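Local coordinates for protein inulin fructotransferase (Bacillus sp. snu-7, PDB 2INV) that cleaves inulin by intramolecular fructosyl transfer, probably releasing a cyclic di-fructose anhydride, and folds as a right-handed parallel beta-helix, at residues 274-279 with 309-314; 295-300 with 333-338; 347-352 with 371-376. One frame throughout, in Å; residues are numbered along the deposited sequence.

Interaction 1. Residues 274-279 with 309-314; sequences GFYPGM and RGNGLD
Two loops of the right-handed beta-helix meet where Asn311, at the head of an Asx turn, and Leu313 pack on Tyr276 and Pro277. Both polar atoms of the Asn311 amide are used. ND2 donates to Pro277 O at 2.8 Å with a bent N-H...O angle of 137°, the acceptor lying in the amide plane, while OD1 takes the backbone N of Leu313 at 2.9 Å from above its carbonyl plane and closes the turn. CG of Asn311 stands between its own backbone N and carbonyl carbon (chi1 69°), which sets the amide against Tyr276, whose CB is 3.3 Å from Asn311 ND2. The Tyr276 ring covers the backbone, with Asn311 N over one face. Pro277 lies against the next residues, CB touching Leu313 CB at 3.7 Å and Asp314 O at 3.3 Å. Asn311 ND2 also bonds to Arg254 O. With an alanine here, Pro277 O and Arg254 O would probably lose this donor and Leu313 N its acceptor, leaving the turn without its side-chain bond. Phe275, beside Tyr276, belongs to the glycan pocket and touches a bound fructose. The 274-279 loop links strands 271-274 and 280-283; residues 309-314 lie between strands 285-299 and 320-323.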
ATOM      1  N   GLY A 274     -12.749  -7.448 -15.689  1.00 11.83           N
ATOM      2  CA  GLY A 274     -14.155  -7.790 -15.640  1.00 12.30           C
ATOM      3  C   GLY A 274     -14.611  -8.566 -16.860  1.00 11.82           C
ATOM      4  O   GLY A 274     -13.914  -8.625 -17.867  1.00 12.52           O
ATOM      5  N   PHE A 275     -15.791  -9.166 -16.766  1.00 12.40           N
ATOM      6  CA  PHE A 275     -16.363  -9.930 -17.877  1.00 12.93           C
ATOM      7  C   PHE A 275     -17.589  -9.222 -18.416  1.00 13.04           C
ATOM      8  O   PHE A 275     -18.276  -9.742 -19.294  1.00 13.93           O
ATOM      9  CB  PHE A 275     -16.831 -11.321 -17.440  1.00 12.79           C
ATOM     10  CG  PHE A 275     -15.743 -12.220 -16.921  1.00 13.86           C
ATOM     11  CD1 PHE A 275     -14.497 -12.271 -17.530  1.00 14.75           C
ATOM     12  CD2 PHE A 275     -16.007 -13.092 -15.866  1.00 14.42           C
ATOM     13  CE1 PHE A 275     -13.533 -13.185 -17.097  1.00 14.40           C
ATOM     14  CE2 PHE A 275     -15.060 -14.000 -15.431  1.00 14.45           C
ATOM     15  CZ  PHE A 275     -13.821 -14.051 -16.045  1.00 14.59           C
ATOM     16  N   TYR A 276     -17.882  -8.047 -17.877  1.00 13.32           N
ATOM     17  CA  TYR A 276     -19.056  -7.314 -18.311  1.00 13.17           C
ATOM     18  C   TYR A 276     -18.880  -5.820 -18.441  1.00 13.02           C
ATOM     19  O   TYR A 276     -17.915  -5.232 -17.954  1.00 13.35           O
ATOM     20  CB  TYR A 276     -20.224  -7.502 -17.332  1.00 12.93           C
ATOM     21  CG  TYR A 276     -20.289  -8.826 -16.629  1.00 12.76           C
ATOM     22  CD1 TYR A 276     -20.545 -10.002 -17.333  1.00 13.88           C
ATOM     23  CD2 TYR A 276     -20.141  -8.901 -15.246  1.00 12.33           C
ATOM     24  CE1 TYR A 276     -20.662 -11.214 -16.671  1.00 13.74           C
ATOM     25  CE2 TYR A 276     -20.249 -10.109 -14.578  1.00 14.13           C
ATOM     26  CZ  TYR A 276     -20.511 -11.262 -15.295  1.00 13.83           C
ATOM     27  OH  TYR A 276     -20.622 -12.466 -14.637  1.00 15.31           O
ATOM     28  N   PRO A 277     -19.836  -5.190 -19.130  1.00 13.99           N
ATOM     29  CA  PRO A 277     -19.919  -3.754 -19.376  1.00 13.83           C
ATOM     30  C   PRO A 277     -19.975  -3.015 -18.037  1.00 13.33           C
ATOM     31  O   PRO A 277     -20.430  -3.568 -17.039  1.00 14.62           O
ATOM     32  CB  PRO A 277     -21.222  -3.637 -20.151  1.00 15.20           C
ATOM     33  CG  PRO A 277     -21.154  -4.825 -21.043  1.00 14.97           C
ATOM     34  CD  PRO A 277     -20.604  -5.933 -20.155  1.00 13.74           C
ATOM     35  N   GLY A 278     -19.490  -1.779 -18.026  1.00 12.11           N
ATOM     36  CA  GLY A 278     -19.506  -0.971 -16.816  1.00 12.77           C
ATOM     37  C   GLY A 278     -18.716  -1.478 -15.615  1.00 12.80           C
ATOM     38  O   GLY A 278     -19.257  -1.606 -14.516  1.00 11.55           O
HETATM   39  N   MSE A 279     -17.426  -1.737 -15.810  1.00 12.32           N
HETATM   40  CA  MSE A 279     -16.557  -2.216 -14.733  1.00 13.55           C
HETATM   41  C   MSE A 279     -16.251  -1.069 -13.770  1.00 13.44           C
HETATM   42  O   MSE A 279     -16.116  -1.271 -12.559  1.00 13.34           O
HETATM   43  CB  MSE A 279     -15.245  -2.772 -15.321  1.00 14.46           C
HETATM   44  CG  MSE A 279     -15.363  -4.174 -15.874  1.00 14.29           C
HETATM   45 SE   MSE A 279     -14.103  -4.599 -17.269  1.00 15.94          SE
HETATM   46  CE  MSE A 279     -14.854  -3.580 -18.731  1.00 20.18           C
ATOM     47  N   ARG A 309     -23.756 -15.875 -18.125  1.00 26.48           N
ATOM     48  CA  ARG A 309     -24.343 -14.934 -17.170  1.00 26.82           C
ATOM     49  C   ARG A 309     -24.007 -13.504 -17.578  1.00 26.12           C
ATOM     50  O   ARG A 309     -23.107 -13.276 -18.393  1.00 26.41           O
ATOM     51  CB  ARG A 309     -23.835 -15.219 -15.752  1.00 28.50           C
ATOM     52  CG  ARG A 309     -24.874 -14.965 -14.652  1.00 31.11           C
ATOM     53  CD  ARG A 309     -25.518 -16.240 -14.095  1.00 32.49           C
ATOM     54  NE  ARG A 309     -25.059 -16.582 -12.749  1.00 34.40           N
ATOM     55  CZ  ARG A 309     -25.332 -15.850 -11.669  1.00 34.53           C
ATOM     56  NH1 ARG A 309     -26.057 -14.736 -11.780  1.00 34.59           N
ATOM     57  NH2 ARG A 309     -24.895 -16.231 -10.476  1.00 34.03           N
ATOM     58  N   GLY A 310     -24.738 -12.538 -17.027  1.00 24.90           N
ATOM     59  CA  GLY A 310     -24.489 -11.155 -17.390  1.00 23.33           C
ATOM     60  C   GLY A 310     -24.886 -10.150 -16.329  1.00 21.53           C
ATOM     61  O   GLY A 310     -25.270 -10.524 -15.217  1.00 21.53           O
ATOM     62  N   ASN A 311     -24.797  -8.868 -16.675  1.00 20.12           N
ATOM     63  CA  ASN A 311     -25.161  -7.812 -15.741  1.00 18.04           C
ATOM     64  C   ASN A 311     -26.243  -6.935 -16.360  1.00 16.92           C
ATOM     65  O   ASN A 311     -26.542  -5.852 -15.862  1.00 15.87           O
ATOM     66  CB  ASN A 311     -23.919  -6.990 -15.340  1.00 17.65           C
ATOM     67  CG  ASN A 311     -23.358  -6.154 -16.482  1.00 15.96           C
ATOM     68  OD1 ASN A 311     -23.792  -6.271 -17.634  1.00 16.64           O
ATOM     69  ND2 ASN A 311     -22.375  -5.317 -16.167  1.00 15.82           N
ATOM     70  N   GLY A 312     -26.817  -7.423 -17.457  1.00 17.07           N
ATOM     71  CA  GLY A 312     -27.886  -6.705 -18.125  1.00 17.42           C
ATOM     72  C   GLY A 312     -27.476  -5.464 -18.899  1.00 17.15           C
ATOM     73  O   GLY A 312     -28.328  -4.755 -19.440  1.00 18.62           O
ATOM     74  N   LEU A 313     -26.180  -5.188 -18.958  1.00 16.20           N
ATOM     75  CA  LEU A 313     -25.712  -4.024 -19.686  1.00 15.93           C
ATOM     76  C   LEU A 313     -25.140  -4.415 -21.036  1.00 15.87           C
ATOM     77  O   LEU A 313     -24.595  -5.509 -21.194  1.00 15.53           O
ATOM     78  CB  LEU A 313     -24.657  -3.289 -18.868  1.00 15.64           C
ATOM     79  CG  LEU A 313     -25.169  -2.664 -17.570  1.00 14.96           C
ATOM     80  CD1 LEU A 313     -24.043  -1.939 -16.862  1.00 14.01           C
ATOM     81  CD2 LEU A 313     -26.306  -1.702 -17.888  1.00 14.20           C
ATOM     82  N   ASP A 314     -25.284  -3.536 -22.024  1.00 16.27           N
ATOM     83  CA  ASP A 314     -24.733  -3.841 -23.337  1.00 16.85           C
ATOM     84  C   ASP A 314     -23.385  -3.144 -23.489  1.00 17.00           C
ATOM     85  O   ASP A 314     -22.966  -2.377 -22.613  1.00 17.26           O
ATOM     86  CB  ASP A 314     -25.695  -3.465 -24.484  1.00 17.21           C
ATOM     87  CG  ASP A 314     -25.976  -1.970 -24.586  1.00 17.88           C
ATOM     88  OD1 ASP A 314     -25.042  -1.149 -24.451  1.00 16.27           O
ATOM     89  OD2 ASP A 314     -27.153  -1.614 -24.841  1.00 18.36           O
TER

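Interaction 2. Residues 295-300 with 333-338; sequences HIRRTN and LFAYNV
Strands 295-299 and 333-337 pair in parallel, and Ile296 N to Leu333 O (2.8 Å) begins a ladder that continues through Ala335 N to Ile296 O, Arg298 N to Ala335 O and Asn337 N to Arg298 O. The strand axes run 4.7 Å apart at 9°, as expected of successive coils of a beta-helix.

Side chains add polar bonds to this ladder. Arg297 NH1 reaches Ala335 O at 3.2 Å nearly straight, yet from above the carbonyl plane, so this oxygen is gripped from opposite faces by NH1 and by Arg298 N. A water joins Arg297 NH2 to Asn337 OD1. Thr299 OG1, anti to its backbone N (chi1 -166°), donates to Asn337 O at 2.7 Å in the carbonyl plane.

The remaining side-chain contacts pair unlike groups lying side by side. Ile296 CD1 sits over the face of the Phe334 ring, 4.0 Å from its centroid, a CH-pi contact. On the same side of the sheet Arg298 lies alongside Tyr336, its CG 3.4 Å from Tyr336 CD2, with guanidinium and ring planes 78° apart. Val338 CG2 packs over the centre of that guanidinium, 3.7 Å from Arg298 CZ, and also over one face of the Tyr336 ring. Asp315 takes both Arg298 NH1, in a salt bridge, and Tyr336 OH.

Strand 271-274 continues the pairing beyond 295-299, and Phe334 packs on strands 320-323, 351-357 and 362-370. On the sheet face opposite Phe334, His295 NE2 bonds to Glu288 O of the second subunit.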
ATOM      1  N   HIS A 295      -5.175  -0.289 -15.015  1.00 12.04           N
ATOM      2  CA  HIS A 295      -5.208  -1.227 -16.128  1.00 12.22           C
ATOM      3  C   HIS A 295      -6.618  -1.777 -16.152  1.00 11.95           C
ATOM      4  O   HIS A 295      -7.064  -2.428 -15.207  1.00 12.10           O
ATOM      5  CB  HIS A 295      -4.222  -2.375 -15.959  1.00 12.45           C
ATOM      6  CG  HIS A 295      -4.007  -3.161 -17.214  1.00 13.60           C
ATOM      7  ND1 HIS A 295      -4.957  -4.015 -17.734  1.00 12.75           N
ATOM      8  CD2 HIS A 295      -2.919  -3.280 -18.011  1.00 13.73           C
ATOM      9  CE1 HIS A 295      -4.459  -4.633 -18.791  1.00 13.42           C
ATOM     10  NE2 HIS A 295      -3.224  -4.204 -18.979  1.00 13.48           N
ATOM     11  N   ILE A 296      -7.317  -1.503 -17.243  1.00 11.41           N
ATOM     12  CA  ILE A 296      -8.700  -1.919 -17.390  1.00 12.94           C
ATOM     13  C   ILE A 296      -8.863  -2.950 -18.496  1.00 12.83           C
ATOM     14  O   ILE A 296      -8.785  -2.635 -19.681  1.00 13.12           O
ATOM     15  CB  ILE A 296      -9.556  -0.674 -17.659  1.00 13.20           C
ATOM     16  CG1 ILE A 296      -9.188   0.393 -16.621  1.00 14.92           C
ATOM     17  CG2 ILE A 296     -11.035  -1.008 -17.591  1.00 14.32           C
ATOM     18  CD1 ILE A 296      -9.666   1.779 -16.940  1.00 13.11           C
ATOM     19  N   ARG A 297      -9.080  -4.194 -18.088  1.00 12.46           N
ATOM     20  CA  ARG A 297      -9.232  -5.301 -19.014  1.00 13.00           C
ATOM     21  C   ARG A 297     -10.618  -5.914 -18.999  1.00 12.86           C
ATOM     22  O   ARG A 297     -11.083  -6.446 -17.989  1.00 12.55           O
ATOM     23  CB  ARG A 297      -8.170  -6.372 -18.725  1.00 15.23           C
ATOM     24  CG  ARG A 297      -8.631  -7.813 -18.928  1.00 19.10           C
ATOM     25  CD  ARG A 297      -8.998  -8.086 -20.363  1.00 19.21           C
ATOM     26  NE  ARG A 297      -8.321  -9.268 -20.883  1.00 18.33           N
ATOM     27  CZ  ARG A 297      -7.984  -9.428 -22.160  1.00 17.92           C
ATOM     28  NH1 ARG A 297      -8.263  -8.477 -23.049  1.00 19.32           N
ATOM     29  NH2 ARG A 297      -7.356 -10.534 -22.549  1.00 16.16           N
ATOM     30  N   ARG A 298     -11.265  -5.831 -20.153  1.00 12.88           N
ATOM     31  CA  ARG A 298     -12.594  -6.377 -20.336  1.00 12.64           C
ATOM     32  C   ARG A 298     -12.460  -7.596 -21.238  1.00 13.13           C
ATOM     33  O   ARG A 298     -11.742  -7.549 -22.248  1.00 12.81           O
ATOM     34  CB  ARG A 298     -13.494  -5.333 -20.997  1.00 11.96           C
ATOM     35  CG  ARG A 298     -14.803  -5.872 -21.552  1.00 14.23           C
ATOM     36  CD  ARG A 298     -15.663  -6.467 -20.457  1.00 14.89           C
ATOM     37  NE  ARG A 298     -16.393  -7.633 -20.932  1.00 16.89           N
ATOM     38  CZ  ARG A 298     -17.391  -7.595 -21.809  1.00 16.52           C
ATOM     39  NH1 ARG A 298     -17.798  -6.441 -22.317  1.00 17.12           N
ATOM     40  NH2 ARG A 298     -17.979  -8.723 -22.181  1.00 16.17           N
ATOM     41  N   THR A 299     -13.116  -8.691 -20.870  1.00 13.98           N
ATOM     42  CA  THR A 299     -13.055  -9.891 -21.691  1.00 14.68           C
ATOM     43  C   THR A 299     -14.282 -10.729 -21.375  1.00 15.08           C
ATOM     44  O   THR A 299     -15.173 -10.290 -20.639  1.00 13.75           O
ATOM     45  CB  THR A 299     -11.757 -10.702 -21.437  1.00 15.42           C
ATOM     46  OG1 THR A 299     -11.592 -11.682 -22.473  1.00 15.51           O
ATOM     47  CG2 THR A 299     -11.813 -11.397 -20.088  1.00 16.45           C
ATOM     48  N   ASN A 300     -14.338 -11.932 -21.927  1.00 15.75           N
ATOM     49  CA  ASN A 300     -15.493 -12.788 -21.705  1.00 16.75           C
ATOM     50  C   ASN A 300     -15.255 -13.770 -20.561  1.00 17.96           C
ATOM     51  O   ASN A 300     -14.135 -14.237 -20.339  1.00 17.73           O
ATOM     52  CB  ASN A 300     -15.835 -13.551 -22.986  1.00 17.40           C
ATOM     53  CG  ASN A 300     -14.647 -14.282 -23.558  1.00 17.50           C
ATOM     54  OD1 ASN A 300     -13.600 -13.683 -23.817  1.00 17.42           O
ATOM     55  ND2 ASN A 300     -14.805 -15.580 -23.776  1.00 18.89           N
ATOM     56  N   LEU A 333      -4.819   1.990 -19.345  1.00 11.02           N
ATOM     57  CA  LEU A 333      -4.607   1.055 -20.450  1.00 11.19           C
ATOM     58  C   LEU A 333      -5.811   0.119 -20.553  1.00 12.18           C
ATOM     59  O   LEU A 333      -6.088  -0.644 -19.631  1.00 12.83           O
ATOM     60  CB  LEU A 333      -3.319   0.240 -20.242  1.00 11.05           C
ATOM     61  CG  LEU A 333      -2.748  -0.485 -21.478  1.00  9.81           C
ATOM     62  CD1 LEU A 333      -1.403  -1.111 -21.136  1.00 10.42           C
ATOM     63  CD2 LEU A 333      -3.713  -1.548 -21.980  1.00 11.77           C
ATOM     64  N   PHE A 334      -6.523   0.198 -21.676  1.00 11.94           N
ATOM     65  CA  PHE A 334      -7.696  -0.640 -21.902  1.00 12.42           C
ATOM     66  C   PHE A 334      -7.391  -1.829 -22.813  1.00 11.88           C
ATOM     67  O   PHE A 334      -7.025  -1.655 -23.973  1.00 13.41           O
ATOM     68  CB  PHE A 334      -8.834   0.168 -22.540  1.00 12.59           C
ATOM     69  CG  PHE A 334      -9.379   1.268 -21.670  1.00 12.36           C
ATOM     70  CD1 PHE A 334      -8.664   2.447 -21.485  1.00 14.01           C
ATOM     71  CD2 PHE A 334     -10.619   1.134 -21.055  1.00 13.32           C
ATOM     72  CE1 PHE A 334      -9.172   3.480 -20.707  1.00 13.85           C
ATOM     73  CE2 PHE A 334     -11.140   2.163 -20.269  1.00 12.28           C
ATOM     74  CZ  PHE A 334     -10.418   3.333 -20.096  1.00 12.09           C
ATOM     75  N   ALA A 335      -7.567  -3.037 -22.285  1.00 11.83           N
ATOM     76  CA  ALA A 335      -7.338  -4.264 -23.049  1.00 11.20           C
ATOM     77  C   ALA A 335      -8.689  -4.957 -23.164  1.00 11.92           C
ATOM     78  O   ALA A 335      -9.182  -5.555 -22.209  1.00 12.00           O
ATOM     79  CB  ALA A 335      -6.344  -5.158 -22.325  1.00 12.21           C
ATOM     80  N   TYR A 336      -9.285  -4.870 -24.344  1.00 12.69           N
ATOM     81  CA  TYR A 336     -10.598  -5.447 -24.581  1.00 14.01           C
ATOM     82  C   TYR A 336     -10.576  -6.615 -25.565  1.00 15.02           C
ATOM     83  O   TYR A 336     -10.234  -6.460 -26.743  1.00 15.12           O
ATOM     84  CB  TYR A 336     -11.535  -4.330 -25.056  1.00 14.23           C
ATOM     85  CG  TYR A 336     -12.956  -4.735 -25.333  1.00 13.89           C
ATOM     86  CD1 TYR A 336     -13.281  -5.456 -26.482  1.00 14.39           C
ATOM     87  CD2 TYR A 336     -13.987  -4.375 -24.467  1.00 14.72           C
ATOM     88  CE1 TYR A 336     -14.595  -5.807 -26.765  1.00 14.46           C
ATOM     89  CE2 TYR A 336     -15.310  -4.720 -24.743  1.00 13.97           C
ATOM     90  CZ  TYR A 336     -15.605  -5.433 -25.890  1.00 14.36           C
ATOM     91  OH  TYR A 336     -16.905  -5.777 -26.175  1.00 14.78           O
ATOM     92  N   ASN A 337     -10.941  -7.793 -25.063  1.00 15.45           N
ATOM     93  CA  ASN A 337     -10.976  -9.008 -25.875  1.00 16.49           C
ATOM     94  C   ASN A 337     -12.318  -9.705 -25.665  1.00 16.28           C
ATOM     95  O   ASN A 337     -12.524 -10.414 -24.670  1.00 15.88           O
ATOM     96  CB  ASN A 337      -9.846  -9.954 -25.468  1.00 19.29           C
ATOM     97  CG  ASN A 337      -9.632 -11.062 -26.462  1.00 22.62           C
ATOM     98  OD1 ASN A 337      -8.783 -11.927 -26.266  1.00 25.15           O
ATOM     99  ND2 ASN A 337     -10.380 -11.028 -27.551  1.00 23.79           N
ATOM    100  N   VAL A 338     -13.233  -9.493 -26.603  1.00 15.56           N
ATOM    101  CA  VAL A 338     -14.556 -10.076 -26.512  1.00 17.07           C
ATOM    102  C   VAL A 338     -15.050 -10.556 -27.876  1.00 17.91           C
ATOM    103  O   VAL A 338     -14.961  -9.841 -28.873  1.00 17.91           O
ATOM    104  CB  VAL A 338     -15.560  -9.050 -25.935  1.00 16.55           C
ATOM    105  CG1 VAL A 338     -16.970  -9.639 -25.909  1.00 16.07           C
ATOM    106  CG2 VAL A 338     -15.138  -8.649 -24.535  1.00 15.92           C
TER
HETATM  107  O   HOH W   1      -6.410 -10.979 -25.354  1.00 21.18           O

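Interaction 3. Residues 347-352 with 371-376; sequences GAQPTQ and DVASQH
Gln352 leans onto the 371-376 segment from its first side-chain atom, CB lying 3.2 Å from His376 O. With CG anti to the backbone carbonyl carbon (chi1 -67°), the chain then bends at chi2 (-45°), and CG comes within 3.6 Å of Ser374 OG. CD carries the amide onward beside the same hydroxyl, and at the tip NE2 donates to Ser374 OG at 3.1 Å, almost straight at 173°, with the oxygen in the amide plane. That hydroxyl in turn donates to Pro350 O at 2.8 Å from above the carbonyl plane, so NE2, OG and the carbonyl oxygen form a short chain of bonds. Pro350 O has a second donor, Gln375 N, arriving nearly along the C=O axis. This is where two consecutive coils of the beta-helix turn their corners, at Gln352 and His376, within the beta-helix repeat of inulin fructotransferase. Thr351 and Gln375 make one parallel bridge, and the backbone N of Gln352 donates to Gln375 O at 2.9 Å. Ahead of the corner Pro350 CG meets Val372 CG2 at 3.9 Å, the two side chains crossing at about a right angle, and the aliphatic part of Gln349 lies by Ala373, its CG 3.4 Å from Ala373 O.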
ATOM      1  N   GLY A 347     -23.470  -6.155 -34.181  1.00 29.14           N
ATOM      2  CA  GLY A 347     -22.988  -5.178 -35.126  1.00 28.97           C
ATOM      3  C   GLY A 347     -22.358  -3.987 -34.442  1.00 28.25           C
ATOM      4  O   GLY A 347     -21.572  -3.261 -35.049  1.00 29.43           O
ATOM      5  N   ALA A 348     -22.648  -3.777 -33.165  1.00 26.56           N
ATOM      6  CA  ALA A 348     -22.092  -2.596 -32.520  1.00 25.13           C
ATOM      7  C   ALA A 348     -20.625  -2.665 -32.113  1.00 23.49           C
ATOM      8  O   ALA A 348     -20.055  -3.729 -31.800  1.00 23.94           O
ATOM      9  CB  ALA A 348     -22.920  -2.202 -31.323  1.00 25.07           C
ATOM     10  N   GLN A 349     -20.026  -1.482 -32.142  1.00 21.80           N
ATOM     11  CA  GLN A 349     -18.645  -1.286 -31.763  1.00 20.43           C
ATOM     12  C   GLN A 349     -18.618  -1.028 -30.271  1.00 18.31           C
ATOM     13  O   GLN A 349     -19.348  -0.173 -29.765  1.00 17.80           O
ATOM     14  CB  GLN A 349     -18.057  -0.076 -32.489  1.00 20.17           C
ATOM     15  CG  GLN A 349     -17.515  -0.370 -33.883  1.00 21.21           C
ATOM     16  CD  GLN A 349     -16.587   0.725 -34.372  1.00 21.89           C
ATOM     17  OE1 GLN A 349     -15.749   1.228 -33.616  1.00 21.49           O
ATOM     18  NE2 GLN A 349     -16.726   1.100 -35.638  1.00 23.27           N
ATOM     19  N   PRO A 350     -17.811  -1.802 -29.543  1.00 18.08           N
ATOM     20  CA  PRO A 350     -17.660  -1.670 -28.098  1.00 16.87           C
ATOM     21  C   PRO A 350     -17.159  -0.273 -27.736  1.00 16.05           C
ATOM     22  O   PRO A 350     -16.312   0.297 -28.432  1.00 15.32           O
ATOM     23  CB  PRO A 350     -16.649  -2.761 -27.778  1.00 18.39           C
ATOM     24  CG  PRO A 350     -17.107  -3.862 -28.676  1.00 19.76           C
ATOM     25  CD  PRO A 350     -17.415  -3.152 -29.986  1.00 18.74           C
ATOM     26  N   THR A 351     -17.689   0.281 -26.651  1.00 14.08           N
ATOM     27  CA  THR A 351     -17.277   1.605 -26.192  1.00 13.21           C
ATOM     28  C   THR A 351     -16.364   1.469 -24.988  1.00 12.81           C
ATOM     29  O   THR A 351     -16.764   0.921 -23.965  1.00 13.69           O
ATOM     30  CB  THR A 351     -18.490   2.469 -25.780  1.00 12.86           C
ATOM     31  OG1 THR A 351     -19.336   2.699 -26.914  1.00 12.69           O
ATOM     32  CG2 THR A 351     -18.029   3.810 -25.215  1.00 12.78           C
ATOM     33  N   GLN A 352     -15.132   1.944 -25.115  1.00 12.92           N
ATOM     34  CA  GLN A 352     -14.202   1.864 -24.002  1.00 11.73           C
ATOM     35  C   GLN A 352     -14.590   2.893 -22.954  1.00 12.14           C
ATOM     36  O   GLN A 352     -14.822   2.557 -21.788  1.00 12.49           O
ATOM     37  CB  GLN A 352     -12.761   2.112 -24.464  1.00 12.29           C
ATOM     38  CG  GLN A 352     -12.183   1.029 -25.394  1.00 11.83           C
ATOM     39  CD  GLN A 352     -12.458  -0.381 -24.923  1.00 12.46           C
ATOM     40  OE1 GLN A 352     -12.191  -0.738 -23.764  1.00 11.58           O
ATOM     41  NE2 GLN A 352     -12.983  -1.205 -25.831  1.00 12.30           N
ATOM     42  N   ASP A 371      -9.672  -6.522 -29.965  1.00 22.06           N
ATOM     43  CA  ASP A 371      -9.750  -7.455 -31.073  1.00 22.89           C
ATOM     44  C   ASP A 371     -10.749  -6.988 -32.127  1.00 22.26           C
ATOM     45  O   ASP A 371     -10.788  -7.533 -33.238  1.00 22.05           O
ATOM     46  CB  ASP A 371     -10.161  -8.827 -30.542  1.00 24.13           C
ATOM     47  CG  ASP A 371     -11.536  -8.808 -29.898  1.00 26.06           C
ATOM     48  OD1 ASP A 371     -12.274  -9.817 -30.010  1.00 26.46           O
ATOM     49  OD2 ASP A 371     -11.876  -7.783 -29.277  1.00 26.14           O
ATOM     50  N   VAL A 372     -11.543  -5.979 -31.787  1.00 20.85           N
ATOM     51  CA  VAL A 372     -12.535  -5.489 -32.715  1.00 20.18           C
ATOM     52  C   VAL A 372     -12.514  -3.979 -32.827  1.00 19.53           C
ATOM     53  O   VAL A 372     -11.960  -3.289 -31.975  1.00 19.12           O
ATOM     54  CB  VAL A 372     -13.945  -5.924 -32.284  1.00 20.56           C
ATOM     55  CG1 VAL A 372     -14.045  -7.429 -32.242  1.00 21.06           C
ATOM     56  CG2 VAL A 372     -14.265  -5.340 -30.911  1.00 21.36           C
ATOM     57  N   ALA A 373     -13.111  -3.476 -33.899  1.00 18.78           N
ATOM     58  CA  ALA A 373     -13.193  -2.043 -34.103  1.00 17.92           C
ATOM     59  C   ALA A 373     -13.940  -1.571 -32.865  1.00 16.97           C
ATOM     60  O   ALA A 373     -14.975  -2.126 -32.513  1.00 16.21           O
ATOM     61  CB  ALA A 373     -13.991  -1.728 -35.361  1.00 19.37           C
ATOM     62  N   SER A 374     -13.409  -0.557 -32.196  1.00 16.21           N
ATOM     63  CA  SER A 374     -14.028  -0.053 -30.980  1.00 16.10           C
ATOM     64  C   SER A 374     -13.966   1.460 -30.886  1.00 15.79           C
ATOM     65  O   SER A 374     -13.034   2.080 -31.400  1.00 15.10           O
ATOM     66  CB  SER A 374     -13.326  -0.676 -29.770  1.00 16.71           C
ATOM     67  OG  SER A 374     -13.556   0.079 -28.591  1.00 16.55           O
ATOM     68  N   GLN A 375     -14.971   2.061 -30.252  1.00 14.90           N
ATOM     69  CA  GLN A 375     -14.959   3.502 -30.076  1.00 14.14           C
ATOM     70  C   GLN A 375     -14.304   3.701 -28.715  1.00 14.62           C
ATOM     71  O   GLN A 375     -14.891   3.368 -27.675  1.00 14.45           O
ATOM     72  CB  GLN A 375     -16.375   4.087 -30.094  1.00 14.58           C
ATOM     73  CG  GLN A 375     -16.993   4.226 -31.498  1.00 15.20           C
ATOM     74  CD  GLN A 375     -16.074   4.897 -32.505  1.00 15.80           C
ATOM     75  OE1 GLN A 375     -15.458   4.225 -33.338  1.00 18.12           O
ATOM     76  NE2 GLN A 375     -15.976   6.226 -32.435  1.00 14.81           N
ATOM     77  N   HIS A 376     -13.074   4.210 -28.743  1.00 13.79           N
ATOM     78  CA  HIS A 376     -12.298   4.447 -27.538  1.00 13.84           C
ATOM     79  C   HIS A 376     -13.011   5.396 -26.593  1.00 14.40           C
ATOM     80  O   HIS A 376     -12.983   5.223 -25.373  1.00 14.68           O
ATOM     81  CB  HIS A 376     -10.939   5.032 -27.908  1.00 14.29           C
ATOM     82  CG  HIS A 376     -10.094   4.115 -28.728  1.00 13.34           C
ATOM     83  ND1 HIS A 376      -8.749   4.331 -28.934  1.00 14.66           N
ATOM     84  CD2 HIS A 376     -10.402   2.979 -29.398  1.00 14.23           C
ATOM     85  CE1 HIS A 376      -8.264   3.368 -29.696  1.00 15.08           C
ATOM     86  NE2 HIS A 376      -9.246   2.535 -29.990  1.00 15.83           N
TER

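Interaction 2 is the buried one, a regular strand pair, whereas interactions 1 and 3 are partly buried and lie where chain leaves or enters strands. Interactions 1 and 2 share neighbours: Gly274 probably bonds to Arg297 O and Thr299 N, and Met279 packs on Arg298; the loop of interaction 1 leaves strand 271-274, which pairs with the strand carrying 295-299. Interactions 2 and 3 also touch, through Tyr336 against Pro350 and a probable bond from Asp371 N to Tyr336 O. Interactions 1 and 3 stay apart, nearest atoms about 6 Å. The chemistry follows place: a backbone ladder with side chains alongside each other in interaction 2, a single bridge with an amide-hydroxyl-carbonyl chain in interaction 3, and one amide-to-backbone bond with proline packing in interaction 1.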